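Local coordinates for 3-keto-5-aminohexanoate cleavage protein (Archaeoglobus fulgidus, PDB 3LOT), which probably catalyses the zinc-dependent cleavage of 3-keto-5-aminohexanoate or a related beta-keto acid, as a TIM-barrel enzyme of the BKACE family, at residues T11-G16 with G260-L265; G16-P21 with P139-M144; D58-T63 with Y135-E140; N84-G89 with I111-M116; S118-I123 with D147-N152. All blocks are in the same frame, centred on the assembly; numbering follows the deposited sequence.

How the contacts relate
Contacts 1 and 4 lie nearest the centre of the chain, about 14 Å apart between centres; contact 1 carries zinc ligand Glu262, and contact 4 joins two barrel strands beside the zinc site. Contact 2 shares Gly16 with contact 1 and is tied to it by His19 ND1 on Leu261 O (2.9 Å). Contacts 2 and 3 use the same helix, 137-144, with centres about 6 Å apart and Thr20 OG1 meeting Glu138 OE1 at 2.7 Å. Contact 5 packs against contact 2 through Ile123 and Phe121, and against contact 4 where Phe150 CZ meets Asn115 CG at 3.4 Å. Contacts 2, 3 and 5 lie farther out, in loops, helix 137-144 and a small two-stranded ribbon.

Contact 1. Residues T11-G16 with G260-L265; sequences TCAITG and GLEDSL. With ZN (zinc ion), chain P.
Glu262 passes between Ala13 and Gly16 to reach the zinc ion, which its OE2 binds at 2.1 Å. His50 and His52 from strand 48-54 are among the other ligands. With CG anti to the backbone N (chi1 162°) and the chain extended beyond it, the carboxylate lies over the CA of Gly16, with CD 3.4 Å from that atom. The other oxygen, OE1, lies 3.4 Å from Ala13 CB and accepts from a water at 2.7 Å; this water takes the N-H of Thr15, so the loop just past strand 7-13 reaches that oxygen through it. Both segments sit at the C-terminal mouth of a TIM barrel, where strand 7-13 runs parallel to strand 256-259 and closes the ring between its first and eighth strands. Beyond the end of strand 256-259, the loop adds a bond from Glu262 N to Ala13 O of 3.0 Å (163° at the hydrogen), the donor lying above the carbonyl plane. A second water joins Thr15 O and Glu262 O. Two glycines permit this closeness: a CB on Gly260 would lie 2.2 Å from Ala13 O, and one on Gly16 would run into Glu262 CG. Farther out, Gly260 O accepts from Asp263 N and Ser264 N, two bonds that help to hold the turn carrying Glu262, while Asp263 forms a salt bridge with Arg258 and Asn276 bonds both Leu261 N and Ile14 O.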
# COMPACT_ATOMS: atom_id res chain seq x y z
N THR D 11 5.01 19.08 -18.98
CA THR D 11 4.89 18.70 -20.39
C THR D 11 3.52 19.06 -20.87
O THR D 11 2.54 18.86 -20.13
CB THR D 11 5.12 17.20 -20.61
OG1 THR D 11 6.46 16.88 -20.24
CG2 THR D 11 4.88 16.87 -22.11
N CYS D 12 3.40 19.63 -22.07
CA CYS D 12 2.05 19.86 -22.60
C CYS D 12 1.78 18.99 -23.83
O CYS D 12 2.46 19.12 -24.83
CB CYS D 12 1.79 21.33 -22.88
SG CYS D 12 0.00 21.62 -23.16
N ALA D 13 0.81 18.09 -23.71
CA ALA D 13 0.41 17.17 -24.79
C ALA D 13 -0.66 17.83 -25.66
O ALA D 13 -1.81 17.98 -25.26
CB ALA D 13 -0.06 15.83 -24.22
N ILE D 14 -0.27 18.23 -26.86
CA ILE D 14 -1.02 19.24 -27.61
C ILE D 14 -2.35 18.76 -28.24
O ILE D 14 -3.35 19.51 -28.23
CB ILE D 14 -0.14 19.87 -28.72
CG1 ILE D 14 1.09 20.59 -28.11
CG2 ILE D 14 -0.96 20.80 -29.67
CD1 ILE D 14 0.79 21.73 -27.09
N THR D 15 -2.36 17.56 -28.82
CA THR D 15 -3.56 17.11 -29.49
C THR D 15 -3.88 15.61 -29.43
O THR D 15 -5.05 15.24 -29.41
CB THR D 15 -3.66 17.67 -30.96
OG1 THR D 15 -4.99 17.45 -31.48
CG2 THR D 15 -2.64 17.09 -31.93
N GLY D 16 -2.88 14.77 -29.46
CA GLY D 16 -3.14 13.34 -29.38
C GLY D 16 -3.88 12.75 -30.55
O GLY D 16 -3.94 13.34 -31.67
N GLY D 260 -2.59 19.03 -20.97
CA GLY D 260 -2.76 19.26 -22.40
C GLY D 260 -4.04 18.66 -22.92
O GLY D 260 -4.61 17.75 -22.30
N LEU D 261 -4.49 19.22 -24.05
CA LEU D 261 -5.77 18.86 -24.69
C LEU D 261 -5.74 17.46 -25.24
O LEU D 261 -6.78 16.87 -25.45
CB LEU D 261 -6.15 19.84 -25.81
CG LEU D 261 -6.35 21.31 -25.42
CD1 LEU D 261 -6.97 22.11 -26.57
CD2 LEU D 261 -7.21 21.41 -24.25
N GLU D 262 -4.55 16.89 -25.45
CA GLU D 262 -4.50 15.47 -25.73
C GLU D 262 -5.17 14.57 -24.67
O GLU D 262 -5.79 13.55 -25.04
CB GLU D 262 -3.06 15.04 -25.98
CG GLU D 262 -2.83 13.54 -25.86
CD GLU D 262 -1.48 13.13 -26.46
OE1 GLU D 262 -0.70 13.97 -26.97
OE2 GLU D 262 -1.27 11.93 -26.41
N ASP D 263 -5.01 14.91 -23.38
CA ASP D 263 -5.41 14.07 -22.25
C ASP D 263 -6.75 14.49 -21.63
O ASP D 263 -7.47 13.66 -21.06
CB ASP D 263 -4.32 14.11 -21.15
CG ASP D 263 -2.92 13.76 -21.68
OD1 ASP D 263 -2.84 12.84 -22.51
OD2 ASP D 263 -1.91 14.37 -21.26
N SER D 264 -7.07 15.78 -21.72
CA SER D 264 -8.38 16.27 -21.24
C SER D 264 -8.82 17.49 -22.03
O SER D 264 -8.02 18.41 -22.28
CB SER D 264 -8.29 16.67 -19.78
OG SER D 264 -9.47 17.31 -19.30
N LEU D 265 -10.11 17.54 -22.37
CA LEU D 265 -10.64 18.68 -23.10
C LEU D 265 -11.11 19.79 -22.15
O LEU D 265 -11.54 20.83 -22.61
CB LEU D 265 -11.79 18.25 -24.00
CG LEU D 265 -11.45 17.26 -25.12
CD1 LEU D 265 -12.72 16.80 -25.87
CD2 LEU D 265 -10.43 17.85 -26.09
ZN ZN P . 0.49 10.93 -27.10
O HOH W 1 -6.27 13.13 -27.80
O HOH W 2 -0.16 15.76 -28.97

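Contact 2. Residues G16-P21 with P139-M144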
# COMPACT_ATOMS: atom_id res chain seq x y z
N GLY D 16 -2.88 14.77 -29.46
CA GLY D 16 -3.14 13.34 -29.38
C GLY D 16 -3.88 12.75 -30.55
O GLY D 16 -3.94 13.34 -31.67
N ALA D 17 -4.45 11.58 -30.27
CA ALA D 17 -5.17 10.78 -31.20
C ALA D 17 -6.50 10.28 -30.64
O ALA D 17 -7.25 9.58 -31.35
CB ALA D 17 -4.30 9.60 -31.62
N ILE D 18 -6.81 10.62 -29.39
CA ILE D 18 -7.99 10.06 -28.73
C ILE D 18 -9.20 10.94 -28.99
O ILE D 18 -10.20 10.48 -29.55
CB ILE D 18 -7.76 9.84 -27.21
CG1 ILE D 18 -6.86 8.60 -26.97
CG2 ILE D 18 -9.06 9.61 -26.52
CD1 ILE D 18 -6.13 7.98 -28.18
N HIS D 19 -9.08 12.21 -28.63
CA HIS D 19 -10.15 13.17 -28.85
C HIS D 19 -10.35 13.45 -30.34
O HIS D 19 -9.44 13.36 -31.14
CB HIS D 19 -9.91 14.47 -28.04
CG HIS D 19 -9.81 14.26 -26.57
ND1 HIS D 19 -8.75 14.73 -25.81
CD2 HIS D 19 -10.61 13.57 -25.72
CE1 HIS D 19 -8.93 14.37 -24.55
NE2 HIS D 19 -10.04 13.66 -24.47
N THR D 20 -11.58 13.72 -30.73
CA THR D 20 -11.87 13.99 -32.13
C THR D 20 -12.40 15.43 -32.27
O THR D 20 -12.89 15.97 -31.29
CB THR D 20 -12.82 12.97 -32.72
OG1 THR D 20 -14.14 13.11 -32.16
CG2 THR D 20 -12.29 11.52 -32.51
N PRO D 21 -12.31 16.04 -33.46
CA PRO D 21 -12.67 17.46 -33.66
C PRO D 21 -14.01 17.88 -33.15
O PRO D 21 -14.16 18.97 -32.57
CB PRO D 21 -12.68 17.59 -35.18
CG PRO D 21 -11.60 16.65 -35.58
CD PRO D 21 -11.79 15.46 -34.72
N PRO D 139 -17.06 8.70 -35.62
CA PRO D 139 -17.68 7.62 -34.86
C PRO D 139 -17.15 6.24 -35.30
O PRO D 139 -17.09 5.30 -34.51
CB PRO D 139 -19.16 7.77 -35.18
CG PRO D 139 -19.21 8.49 -36.49
CD PRO D 139 -18.04 9.43 -36.44
N GLU D 140 -16.78 6.11 -36.55
CA GLU D 140 -16.13 4.90 -37.01
C GLU D 140 -14.83 4.58 -36.23
O GLU D 140 -14.62 3.45 -35.75
CB GLU D 140 -15.83 5.02 -38.48
CG GLU D 140 -15.06 3.82 -38.99
CD GLU D 140 -15.23 3.58 -40.49
OE1 GLU D 140 -15.69 4.52 -41.18
OE2 GLU D 140 -14.91 2.44 -40.95
N TYR D 141 -13.98 5.59 -36.07
CA TYR D 141 -12.76 5.46 -35.29
C TYR D 141 -13.03 5.02 -33.85
O TYR D 141 -12.40 4.10 -33.32
CB TYR D 141 -12.02 6.80 -35.30
CG TYR D 141 -10.89 6.88 -34.32
CD1 TYR D 141 -9.79 6.03 -34.41
CD2 TYR D 141 -10.92 7.81 -33.30
CE1 TYR D 141 -8.73 6.11 -33.50
CE2 TYR D 141 -9.89 7.90 -32.39
CZ TYR D 141 -8.80 7.06 -32.48
OH TYR D 141 -7.79 7.17 -31.55
N LEU D 142 -13.98 5.68 -33.21
CA LEU D 142 -14.27 5.40 -31.82
C LEU D 142 -14.79 3.93 -31.67
O LEU D 142 -14.34 3.20 -30.79
CB LEU D 142 -15.29 6.41 -31.28
CG LEU D 142 -14.91 7.91 -31.29
CD1 LEU D 142 -16.12 8.69 -30.77
CD2 LEU D 142 -13.65 8.19 -30.44
N GLU D 143 -15.71 3.53 -32.54
CA GLU D 143 -16.22 2.15 -32.55
C GLU D 143 -15.14 1.10 -32.77
O GLU D 143 -15.15 0.05 -32.11
CB GLU D 143 -17.27 1.97 -33.64
CG GLU D 143 -17.83 0.55 -33.75
CD GLU D 143 -18.35 -0.04 -32.42
OE1 GLU D 143 -18.84 0.71 -31.53
OE2 GLU D 143 -18.22 -1.28 -32.26
N MSE D 144 -14.24 1.38 -33.71
CA MSE D 144 -13.20 0.42 -34.01
C MSE D 144 -12.24 0.16 -32.90
O MSE D 144 -11.71 -0.95 -32.82
CB MSE D 144 -12.49 0.79 -35.31
CG MSE D 144 -13.41 0.38 -36.45
SE MSE D 144 -12.77 0.94 -38.16
CE MSE D 144 -14.33 0.52 -39.37
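Tyr141 makes the main contribution, sending its ring from helix 137-144 to the loop of residues 16-21, where its OH comes within 2.5 Å of Ala17 O, a very short separation. Thr92 OG1 is a second hydrogen-bonding partner of this hydroxyl, so the phenol links the loop to another part of the chain. The Tyr141 side chain leaves the helix with CG anti to the backbone N (chi1 169°), which points the ring at the loop. One edge of the ring follows the loop: Ile18 O lies in the ring plane, 3.8 Å from Tyr141 CE2, and Thr20 CG2 meets Tyr141 CD2 at 4.0 Å. Thr20 is the second residue of weight. Its methyl faces the helix and is touched by both Tyr141 and Leu142, the latter through CD2 at 4.2 Å, whereas its hydroxyl takes a separate direction and bonds Glu138 OE1 one turn earlier in the helix. The two branches of Thr20 thereby divide the work, CG2 for the apolar contact and OG1 for the polar one. Leu142 adds the same CD2 methyl near Ile18 O. The loop follows barrel strand 7-13 and precedes helix 31-43; here helix 137-144 lies against it, with Trp137 of the same helix touching Thr20 and Pro21 and Ile123, from the segment after strand 119-120, packing beside Tyr141 and Leu142.

Contact 3. Residues D58-T63 with Y135-E140; sequences DGRPTT and YDWEPE
An Asx turn at Asp58, in the loop that follows strand 48-54 and leads into strand 61-62, receives Trp137 of helix 137-144 and Tyr135 just before it in the chain. The turn is closed by Arg60 N on Asp58 OD1 (3.1 Å). Trp137 CG lies between the backbone N and the carbonyl carbon (chi1 76°), bringing the indole against residues 58-61. Trp137 NE1 donates to Asp58 O at 2.9 Å; the acceptor lies close to the indole plane, but the N-H is bent (141°) and sits above the carbonyl plane. The Trp137 ring is sandwiched, with Arg60 CB 3.7 Å above one face and Glu138 CG over the other. Arg60 CA also makes a CH-pi contact with the six-membered ring, and the extended arginine slides past the indole, its guanidinium nearly perpendicular to the ring (86°). A water accepts from Arg60 NH2 and donates to Trp137 O. Tyr135 in turn presents one face to Asp58 CB, 3.7 Å from the ring centroid. With an alanine in place of Trp137, Asp58 O is likely to lose its donor and the Arg60 chain to have a gap beside it. The contact is thus chiefly aromatic faces against aliphatic carbon, with one bent direct hydrogen bond that, with the two covered faces, helps to set how the indole is turned.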
# COMPACT_ATOMS: atom_id res chain seq x y z
N ASP D 58 -9.40 16.90 -42.26
CA ASP D 58 -10.49 16.50 -41.35
C ASP D 58 -10.08 16.14 -39.91
O ASP D 58 -10.91 15.65 -39.14
CB ASP D 58 -11.25 15.32 -41.94
CG ASP D 58 -10.38 14.13 -42.24
OD1 ASP D 58 -9.24 13.94 -41.71
OD2 ASP D 58 -10.89 13.31 -43.00
N GLY D 59 -8.83 16.42 -39.55
CA GLY D 59 -8.31 16.12 -38.22
C GLY D 59 -8.08 14.67 -37.86
O GLY D 59 -7.73 14.38 -36.71
N ARG D 60 -8.22 13.76 -38.81
CA ARG D 60 -8.00 12.35 -38.52
C ARG D 60 -6.51 12.10 -38.19
O ARG D 60 -5.65 12.66 -38.85
CB ARG D 60 -8.45 11.52 -39.70
CG ARG D 60 -8.33 10.06 -39.51
CD ARG D 60 -8.99 9.30 -40.66
NE ARG D 60 -9.43 7.94 -40.27
CZ ARG D 60 -8.71 6.80 -40.38
NH1 ARG D 60 -7.47 6.78 -40.87
NH2 ARG D 60 -9.26 5.64 -40.00
N PRO D 61 -6.22 11.31 -37.15
CA PRO D 61 -4.83 10.95 -36.82
C PRO D 61 -4.06 10.43 -38.04
O PRO D 61 -4.59 9.64 -38.81
CB PRO D 61 -5.00 9.85 -35.77
CG PRO D 61 -6.33 10.17 -35.12
CD PRO D 61 -7.17 10.83 -36.14
N THR D 62 -2.83 10.90 -38.22
CA THR D 62 -1.96 10.37 -39.25
C THR D 62 -0.53 10.18 -38.73
O THR D 62 -0.08 10.96 -37.87
CB THR D 62 -1.89 11.31 -40.46
OG1 THR D 62 -0.91 10.81 -41.37
CG2 THR D 62 -1.46 12.73 -40.04
N THR D 63 0.17 9.17 -39.25
CA THR D 63 1.57 8.96 -38.91
C THR D 63 2.52 9.66 -39.90
O THR D 63 3.71 9.67 -39.68
CB THR D 63 1.89 7.47 -38.92
OG1 THR D 63 1.54 6.95 -40.19
CG2 THR D 63 1.08 6.73 -37.84
N TYR D 135 -17.50 14.76 -39.00
CA TYR D 135 -16.97 13.84 -40.00
C TYR D 135 -17.36 12.39 -39.74
O TYR D 135 -17.38 11.93 -38.58
CB TYR D 135 -15.44 13.93 -40.09
CG TYR D 135 -14.90 15.30 -40.31
CD1 TYR D 135 -14.91 15.88 -41.57
CD2 TYR D 135 -14.36 16.03 -39.25
CE1 TYR D 135 -14.40 17.18 -41.76
CE2 TYR D 135 -13.85 17.30 -39.44
CZ TYR D 135 -13.87 17.86 -40.69
OH TYR D 135 -13.36 19.12 -40.86
N ASP D 136 -17.59 11.65 -40.82
CA ASP D 136 -17.94 10.22 -40.70
C ASP D 136 -16.83 9.38 -40.08
O ASP D 136 -17.10 8.36 -39.46
CB ASP D 136 -18.25 9.60 -42.05
CG ASP D 136 -19.57 10.10 -42.64
OD1 ASP D 136 -20.37 10.77 -41.96
OD2 ASP D 136 -19.80 9.80 -43.83
N TRP D 137 -15.58 9.79 -40.28
CA TRP D 137 -14.47 9.03 -39.71
C TRP D 137 -14.50 8.96 -38.16
O TRP D 137 -13.98 8.00 -37.57
CB TRP D 137 -13.12 9.56 -40.22
CG TRP D 137 -12.66 10.84 -39.60
CD1 TRP D 137 -12.67 12.10 -40.18
CD2 TRP D 137 -12.04 11.01 -38.33
NE1 TRP D 137 -12.16 13.04 -39.31
CE2 TRP D 137 -11.74 12.39 -38.17
CE3 TRP D 137 -11.70 10.13 -37.30
CZ2 TRP D 137 -11.13 12.90 -37.04
CZ3 TRP D 137 -11.11 10.66 -36.15
CH2 TRP D 137 -10.82 12.02 -36.04
N GLU D 138 -15.09 9.97 -37.53
CA GLU D 138 -15.04 10.09 -36.06
C GLU D 138 -15.75 8.93 -35.35
O GLU D 138 -15.13 8.22 -34.59
CB GLU D 138 -15.60 11.45 -35.61
CG GLU D 138 -14.75 12.67 -36.05
CD GLU D 138 -15.33 13.99 -35.55
OE1 GLU D 138 -15.17 14.34 -34.37
OE2 GLU D 138 -15.99 14.65 -36.36
N PRO D 139 -17.06 8.70 -35.62
CA PRO D 139 -17.68 7.62 -34.86
C PRO D 139 -17.15 6.24 -35.30
O PRO D 139 -17.09 5.30 -34.51
CB PRO D 139 -19.16 7.77 -35.18
CG PRO D 139 -19.21 8.49 -36.49
CD PRO D 139 -18.04 9.43 -36.44
N GLU D 140 -16.78 6.11 -36.55
CA GLU D 140 -16.13 4.90 -37.01
C GLU D 140 -14.83 4.58 -36.23
O GLU D 140 -14.62 3.45 -35.75
CB GLU D 140 -15.83 5.02 -38.48
CG GLU D 140 -15.06 3.82 -38.99
CD GLU D 140 -15.23 3.58 -40.49
OE1 GLU D 140 -15.69 4.52 -41.18
OE2 GLU D 140 -14.91 2.44 -40.95
O HOH W 3 -12.21 6.45 -39.06

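Contact 4. Residues N84-G89 with I111-M116; sequences NVTTGG and IATFNM
Thr87 OG1 is gripped by two bonds: it donates to Thr113 O at 2.6 Å and accepts from a water at 2.6 Å, which in turn takes an N-H of Asn115 ND2 (3.0 Å). The hydroxyl sits between the backbone N and the carbonyl carbon (chi1 70°), which directs it at the neighbouring strand. Before this point strands 82-85 and 111-115 pair in parallel as adjacent strands of the barrel: Val85 N bonds Ile111 O, and Thr113 N bonds Val85 O at 2.9 Å. Past the end of strand 82-85, Thr87 N makes only a weak bond to Thr113 OG1. Thr86 OG1 accepts from Gly88 N (2.8 Å) and Gly89 N (2.9 Å), an ST turn and ST motif that shape the loop facing the zinc. With a valine in place of Thr86, the amides of Gly88 and Gly89 lose that acceptor and the turn would probably be set free to shift. Asn84 OD1 touches Thr113 CG2 at 3.3 Å and bonds His50 ND1, and so probably helps to position His50, a zinc ligand. Thr86 OG1, Thr113 OG1 and Asn115 ND2 also hydrogen-bond an unidentified small molecule, probably from the crystallisation liquor, consistent with a polar pocket lined by hydroxyl and amide groups.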
# COMPACT_ATOMS: atom_id res chain seq x y z
N ASN D 84 8.84 16.55 -28.06
CA ASN D 84 8.67 15.10 -27.83
C ASN D 84 7.66 14.58 -28.85
O ASN D 84 6.51 15.03 -28.85
CB ASN D 84 8.13 14.92 -26.39
CG ASN D 84 7.86 13.45 -26.01
OD1 ASN D 84 7.35 12.68 -26.81
ND2 ASN D 84 8.13 13.08 -24.74
N VAL D 85 8.08 13.61 -29.66
CA VAL D 85 7.25 13.05 -30.72
C VAL D 85 6.64 11.69 -30.32
O VAL D 85 7.29 10.87 -29.68
CB VAL D 85 8.12 12.87 -31.98
CG1 VAL D 85 7.29 12.39 -33.14
CG2 VAL D 85 8.79 14.19 -32.29
N THR D 86 5.39 11.44 -30.69
CA THR D 86 4.79 10.15 -30.43
C THR D 86 5.27 9.11 -31.43
O THR D 86 5.53 9.39 -32.60
CB THR D 86 3.28 10.22 -30.49
OG1 THR D 86 2.74 8.99 -30.01
CG2 THR D 86 2.83 10.44 -31.96
N THR D 87 5.45 7.90 -30.94
CA THR D 87 5.48 6.71 -31.77
C THR D 87 4.30 5.82 -31.40
O THR D 87 4.22 4.70 -31.90
CB THR D 87 6.80 5.88 -31.59
OG1 THR D 87 6.83 5.26 -30.31
CG2 THR D 87 8.01 6.75 -31.76
N GLY D 88 3.41 6.30 -30.53
CA GLY D 88 2.18 5.58 -30.15
C GLY D 88 0.99 5.95 -31.04
O GLY D 88 0.13 5.11 -31.34
N GLY D 89 0.95 7.22 -31.46
CA GLY D 89 -0.02 7.71 -32.43
C GLY D 89 -0.23 6.79 -33.63
O GLY D 89 0.71 6.49 -34.34
N ILE D 111 13.61 13.39 -27.85
CA ILE D 111 12.88 12.46 -27.00
C ILE D 111 11.62 12.06 -27.79
O ILE D 111 11.10 12.85 -28.61
CB ILE D 111 12.60 13.13 -25.61
CG1 ILE D 111 11.87 12.18 -24.64
CG2 ILE D 111 11.82 14.49 -25.77
CD1 ILE D 111 12.06 12.56 -23.23
N ALA D 112 11.18 10.83 -27.62
CA ALA D 112 9.96 10.35 -28.25
C ALA D 112 9.30 9.28 -27.39
O ALA D 112 9.96 8.67 -26.54
CB ALA D 112 10.20 9.84 -29.62
N THR D 113 8.00 9.07 -27.56
CA THR D 113 7.33 8.18 -26.64
C THR D 113 7.59 6.73 -27.08
O THR D 113 7.83 6.47 -28.25
CB THR D 113 5.83 8.51 -26.43
OG1 THR D 113 5.08 8.39 -27.64
CG2 THR D 113 5.70 9.91 -25.94
N PHE D 114 7.52 5.83 -26.10
CA PHE D 114 7.97 4.44 -26.19
C PHE D 114 7.02 3.68 -25.27
O PHE D 114 7.30 3.55 -24.09
CB PHE D 114 9.41 4.37 -25.65
CG PHE D 114 10.17 3.13 -26.02
CD1 PHE D 114 9.80 1.91 -25.54
CD2 PHE D 114 11.29 3.23 -26.82
CE1 PHE D 114 10.54 0.78 -25.84
CE2 PHE D 114 12.07 2.12 -27.13
CZ PHE D 114 11.71 0.87 -26.65
N ASN D 115 5.89 3.22 -25.83
CA ASN D 115 4.84 2.46 -25.12
C ASN D 115 5.21 1.00 -24.74
O ASN D 115 5.69 0.21 -25.57
CB ASN D 115 3.63 2.49 -25.99
CG ASN D 115 3.16 3.90 -26.20
OD1 ASN D 115 2.47 4.46 -25.32
ND2 ASN D 115 3.53 4.51 -27.35
N MSE D 116 5.00 0.67 -23.47
CA MSE D 116 5.68 -0.51 -22.88
C MSE D 116 4.87 -1.79 -22.75
O MSE D 116 5.27 -2.70 -22.02
CB MSE D 116 6.22 -0.12 -21.51
CG MSE D 116 7.34 0.80 -21.57
SE MSE D 116 8.90 -0.04 -22.38
CE MSE D 116 8.95 -1.69 -21.46
O HOH W 4 5.72 3.31 -28.94

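Contact 5. Residues S118-I123 with D147-N152; sequences SMNFAI and DIVFRN
Phe121 turns an edge toward a face of Phe150 in an offset edge-to-face pair, with ring centroids 5.7 Å apart and planes at 89°. Their closest atoms are the two CD2 carbons, at 3.8 Å. On the opposite face of Phe150 lies Asn152 ND2, 3.6 Å above the ring centre; it also bonds Gly117 O, while Asn152 OD1 bonds Arg100. Met119, a selenomethionine, runs beside the same ring: with CG between the backbone N and the carbonyl carbon (chi1 65°) and chi2 extended, SE reaches the ring edge in a Met-aromatic contact 5.3 Å from the centroid. Phe121, Asn152 and Met119 thus meet the ring on its two faces and at an edge. The backbones pair antiparallel at Met119 and Phe150, a hydrogen-bonded pair in a short two-stranded ribbon, N to O 2.9 Å both ways. Ser118 OG accepts from Asn152 N at 2.9 Å with a fairly straight N-H (161°), and two waters join Ile148 O to Phe121. Asn120 OD1 hydrogen-bonds Ser118 OG of the second subunit. In the fold, strands 119-120 and 149-150 flank helix 137-144 in sequence; Ile123 packs on that helix, while Phe150 lies against Asn115 of barrel strand 111-115 and Arg100 of helix 97-100.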
# COMPACT_ATOMS: atom_id res chain seq x y z
N SER D 118 1.48 -4.44 -24.91
CA SER D 118 0.29 -4.60 -25.72
C SER D 118 -0.91 -4.48 -24.79
O SER D 118 -0.87 -4.94 -23.64
CB SER D 118 0.28 -5.93 -26.44
OG SER D 118 1.34 -6.01 -27.32
N MSE D 119 -1.99 -3.85 -25.24
CA MSE D 119 -3.14 -3.64 -24.34
C MSE D 119 -4.38 -3.35 -25.15
O MSE D 119 -4.29 -2.87 -26.27
CB MSE D 119 -2.85 -2.46 -23.38
CG MSE D 119 -2.72 -1.12 -24.06
SE MSE D 119 -2.06 0.34 -22.96
CE MSE D 119 -3.67 0.64 -21.88
N ASN D 120 -5.55 -3.56 -24.55
CA ASN D 120 -6.77 -2.92 -25.05
C ASN D 120 -6.60 -1.44 -24.78
O ASN D 120 -5.93 -1.05 -23.84
CB ASN D 120 -8.02 -3.46 -24.35
CG ASN D 120 -8.25 -4.94 -24.63
OD1 ASN D 120 -7.71 -5.49 -25.60
ND2 ASN D 120 -9.08 -5.58 -23.83
N PHE D 121 -7.19 -0.64 -25.63
CA PHE D 121 -7.15 0.80 -25.51
C PHE D 121 -8.40 1.28 -26.19
O PHE D 121 -8.40 1.49 -27.37
CB PHE D 121 -5.88 1.35 -26.16
CG PHE D 121 -5.59 2.78 -25.80
CD1 PHE D 121 -6.59 3.76 -25.86
CD2 PHE D 121 -4.32 3.16 -25.42
CE1 PHE D 121 -6.30 5.08 -25.54
CE2 PHE D 121 -4.04 4.48 -25.09
CZ PHE D 121 -5.02 5.42 -25.16
N ALA D 122 -9.49 1.39 -25.40
CA ALA D 122 -10.85 1.50 -25.91
C ALA D 122 -11.50 2.82 -25.51
O ALA D 122 -11.49 3.20 -24.34
CB ALA D 122 -11.70 0.28 -25.40
N ILE D 123 -12.02 3.53 -26.52
CA ILE D 123 -12.80 4.76 -26.37
C ILE D 123 -14.19 4.71 -26.98
O ILE D 123 -14.86 5.71 -27.09
CB ILE D 123 -12.03 5.96 -26.91
CG1 ILE D 123 -11.72 5.82 -28.44
CG2 ILE D 123 -10.78 6.14 -26.06
CD1 ILE D 123 -10.73 6.89 -28.94
N ASP D 147 -12.26 -3.18 -30.76
CA ASP D 147 -11.60 -4.41 -31.16
C ASP D 147 -10.21 -4.19 -31.77
O ASP D 147 -9.80 -4.95 -32.68
CB ASP D 147 -12.50 -5.11 -32.15
CG ASP D 147 -12.04 -6.54 -32.49
OD1 ASP D 147 -11.61 -7.35 -31.61
OD2 ASP D 147 -12.20 -6.86 -33.67
N ILE D 148 -9.51 -3.15 -31.32
CA ILE D 148 -8.14 -2.95 -31.80
C ILE D 148 -7.16 -3.04 -30.63
O ILE D 148 -7.31 -2.36 -29.65
CB ILE D 148 -7.99 -1.64 -32.61
CG1 ILE D 148 -8.53 -1.86 -34.01
CG2 ILE D 148 -6.54 -1.23 -32.73
CD1 ILE D 148 -8.80 -0.61 -34.84
N VAL D 149 -6.16 -3.91 -30.75
CA VAL D 149 -5.12 -3.98 -29.75
C VAL D 149 -4.08 -2.89 -30.02
O VAL D 149 -3.61 -2.72 -31.15
CB VAL D 149 -4.48 -5.39 -29.73
CG1 VAL D 149 -3.15 -5.38 -28.96
CG2 VAL D 149 -5.49 -6.40 -29.10
N PHE D 150 -3.72 -2.16 -28.98
CA PHE D 150 -2.57 -1.26 -29.04
C PHE D 150 -1.35 -2.12 -28.78
O PHE D 150 -1.08 -2.49 -27.64
CB PHE D 150 -2.70 -0.19 -27.97
CG PHE D 150 -1.64 0.82 -27.95
CD1 PHE D 150 -1.08 1.31 -29.12
CD2 PHE D 150 -1.22 1.35 -26.73
CE1 PHE D 150 -0.06 2.28 -29.08
CE2 PHE D 150 -0.22 2.32 -26.66
CZ PHE D 150 0.38 2.79 -27.84
N ARG D 151 -0.62 -2.42 -29.84
CA ARG D 151 0.32 -3.52 -29.85
C ARG D 151 1.78 -3.07 -29.63
O ARG D 151 2.29 -2.21 -30.37
CB ARG D 151 0.19 -4.24 -31.20
CG ARG D 151 1.08 -5.49 -31.37
CD ARG D 151 1.38 -5.79 -32.82
NE ARG D 151 2.18 -7.01 -32.90
CZ ARG D 151 1.68 -8.23 -32.85
NH1 ARG D 151 0.36 -8.42 -32.73
NH2 ARG D 151 2.49 -9.28 -32.94
N ASN D 152 2.45 -3.65 -28.64
CA ASN D 152 3.85 -3.34 -28.39
C ASN D 152 4.48 -4.59 -27.76
O ASN D 152 4.59 -4.68 -26.54
CB ASN D 152 4.02 -2.10 -27.49
CG ASN D 152 3.22 -0.87 -27.99
OD1 ASN D 152 3.75 -0.08 -28.79
ND2 ASN D 152 1.95 -0.68 -27.49
O HOH W 5 -8.96 -1.74 -27.67
O HOH W 6 -7.45 0.81 -29.77